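PDB 3G7U: cytosine-specific methyltransferase from Escherichia coli O157:H7 EDL933, which probably methylates carbon 5 of cytosine in DNA, with S-adenosyl-L-methionine as the methyl donor. Local coordinates for residues 80-85 against 94-99. Numbering follows the deposited sequence.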
loop_
_atom_site.group_PDB
_atom_site.type_symbol
_atom_site.label_atom_id
_atom_site.label_comp_id
_atom_site.label_asym_id
_atom_site.label_seq_id
_atom_site.Cartn_x
_atom_site.Cartn_y
_atom_site.Cartn_z
ATOM N N PRO A 80 -11.995 1.610 -7.590
ATOM C CA PRO A 80 -12.890 0.833 -6.740
ATOM C C PRO A 80 -13.749 -0.067 -7.598
ATOM O O PRO A 80 -13.895 0.139 -8.793
ATOM C CB PRO A 80 -13.770 1.897 -6.074
ATOM C CG PRO A 80 -13.124 3.219 -6.374
ATOM C CD PRO A 80 -12.412 3.016 -7.663
ATOM N N CYS A 81 -14.308 -1.080 -6.980
ATOM C CA CYS A 81 -15.139 -2.003 -7.684
ATOM C C CYS A 81 -16.117 -2.490 -6.644
ATOM O O CYS A 81 -15.736 -2.632 -5.488
ATOM C CB CYS A 81 -14.263 -3.151 -8.190
ATOM S SG CYS A 81 -15.135 -4.468 -9.002
ATOM N N GLN A 82 -17.366 -2.731 -7.052
ATOM C CA GLN A 82 -18.385 -3.363 -6.191
ATOM C C GLN A 82 -17.883 -4.703 -5.598
ATOM O O GLN A 82 -18.086 -4.969 -4.411
ATOM C CB GLN A 82 -19.693 -3.545 -6.969
ATOM C CG GLN A 82 -20.836 -4.196 -6.178
ATOM C CD GLN A 82 -22.050 -4.552 -7.042
ATOM O OE1 GLN A 82 -22.219 -4.058 -8.167
ATOM N NE2 GLN A 82 -22.908 -5.416 -6.506
ATOM N N GLY A 83 -17.207 -5.515 -6.418
ATOM C CA GLY A 83 -16.501 -6.704 -5.935
ATOM C C GLY A 83 -17.428 -7.761 -5.358
ATOM O O GLY A 83 -18.479 -8.053 -5.931
ATOM N N PHE A 84 -17.047 -8.314 -4.207
ATOM C CA PHE A 84 -17.867 -9.319 -3.508
ATOM C C PHE A 84 -19.033 -8.730 -2.686
ATOM O O PHE A 84 -19.781 -9.478 -2.061
ATOM C CB PHE A 84 -16.993 -10.205 -2.597
ATOM C CG PHE A 84 -16.066 -11.146 -3.338
ATOM C CD1 PHE A 84 -16.560 -12.070 -4.256
ATOM C CD2 PHE A 84 -14.696 -11.142 -3.067
ATOM C CE1 PHE A 84 -15.703 -12.949 -4.926
ATOM C CE2 PHE A 84 -13.830 -12.024 -3.731
ATOM C CZ PHE A 84 -14.340 -12.930 -4.665
ATOM N N SER A 85 -19.185 -7.405 -2.681
ATOM C CA SER A 85 -20.290 -6.759 -1.959
ATOM C C SER A 85 -21.631 -6.911 -2.680
ATOM O O SER A 85 -21.774 -6.510 -3.837
ATOM C CB SER A 85 -19.999 -5.275 -1.718
ATOM O OG SER A 85 -18.690 -5.083 -1.208
ATOM N N ASP A 94 -23.190 0.508 -6.241
ATOM C CA ASP A 94 -23.205 0.942 -7.649
ATOM C C ASP A 94 -22.189 2.040 -8.021
ATOM O O ASP A 94 -21.648 2.030 -9.136
ATOM C CB ASP A 94 -24.632 1.386 -8.020
ATOM C CG ASP A 94 -24.745 1.885 -9.452
ATOM O OD1 ASP A 94 -24.835 1.046 -10.380
ATOM O OD2 ASP A 94 -24.754 3.122 -9.640
ATOM N N SER A 95 -21.951 2.985 -7.106
ATOM C CA SER A 95 -21.038 4.121 -7.365
ATOM C C SER A 95 -19.560 3.715 -7.518
ATOM O O SER A 95 -18.803 4.368 -8.232
ATOM C CB SER A 95 -21.166 5.175 -6.275
ATOM O OG SER A 95 -20.741 4.632 -5.044
ATOM N N ARG A 96 -19.163 2.637 -6.850
ATOM C CA ARG A 96 -17.826 2.081 -7.011
ATOM C C ARG A 96 -17.571 1.597 -8.451
ATOM O O ARG A 96 -16.477 1.798 -8.992
ATOM C CB ARG A 96 -17.612 0.955 -6.012
ATOM C CG ARG A 96 -17.571 1.437 -4.559
ATOM C CD ARG A 96 -17.470 0.251 -3.603
ATOM N NE ARG A 96 -18.709 -0.528 -3.608
ATOM C CZ ARG A 96 -18.934 -1.603 -2.859
ATOM N NH1 ARG A 96 -20.102 -2.220 -2.956
ATOM N NH2 ARG A 96 -18.003 -2.068 -2.025
ATOM N N ASN A 97 -18.582 0.972 -9.064
ATOM C CA ASN A 97 -18.516 0.599 -10.488
ATOM C C ASN A 97 -18.446 1.791 -11.445
ATOM O O ASN A 97 -17.792 1.694 -12.478
ATOM C CB ASN A 97 -19.663 -0.328 -10.874
ATOM C CG ASN A 97 -19.627 -1.643 -10.110
ATOM O OD1 ASN A 97 -18.569 -2.062 -9.622
ATOM N ND2 ASN A 97 -20.784 -2.289 -9.983
ATOM N N GLN A 98 -19.123 2.892 -11.114
ATOM C CA GLN A 98 -18.931 4.144 -11.843
ATOM C C GLN A 98 -17.517 4.656 -11.666
ATOM O O GLN A 98 -16.871 5.003 -12.647
ATOM C CB GLN A 98 -19.949 5.206 -11.432
ATOM C CG GLN A 98 -21.287 5.063 -12.178
ATOM C CD GLN A 98 -22.479 5.548 -11.360
ATOM O OE1 GLN A 98 -22.458 5.522 -10.125
ATOM N NE2 GLN A 98 -23.534 5.979 -12.049
ATOM N N LEU A 99 -17.010 4.667 -10.438
ATOM C CA LEU A 99 -15.622 5.131 -10.208
ATOM C C LEU A 99 -14.551 4.328 -10.946
ATOM O O LEU A 99 -13.518 4.873 -11.382
ATOM C CB LEU A 99 -15.303 5.219 -8.705
ATOM C CG LEU A 99 -16.100 6.281 -7.932
ATOM C CD1 LEU A 99 -15.947 6.085 -6.442
ATOM C CD2 LEU A 99 -15.730 7.698 -8.346
#
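Asn97 and Gln82 join side-chain amides beside Cys81, the predicted nucleophile in the Pro-Cys motif of C5-cytosine methyltransferases. The Pro-Cys loop follows strand 74-77 of the Rossmann-like sheet. Here it meets the first turns of helix 94-110. Asn97 uses both ends of its amide. Asn97 OD1 takes the backbone N-H of Gln82 (N to OD1 2.9 Å), and the bond is fairly straight at 165°. The donor lies well off the carbonyl plane. Asn97 ND2 gives a more bent bond to Gln82 OE1, also 2.9 Å, and this one falls on a lone pair. The two amide planes are 35° apart. Asn97 thus grips the residue directly after Cys81 through both backbone and side chain. Gln82 reaches it with CG anti to the backbone N (chi1 180°) and an extended chain. Its NE2 turns the other way and bonds to Ser85 O, bridging the ends of the type II' turn 82-85.

Arg96 comes alongside the loop and crosses the Gln82 side chain at about a right angle. One face of its guanidinium lies under Gln82 O. A bend at chi3 (-69°) brings the group to Ser85. Outside the two segments, Gly83 O accepts a hydrogen bond from Tyr128 OH. Nearer the strand, Pro80 rests on Leu99, CG to CB 3.8 Å. At the guanidinium edge, Arg96 NH2 donates to Ser85 OG at 3.2 Å.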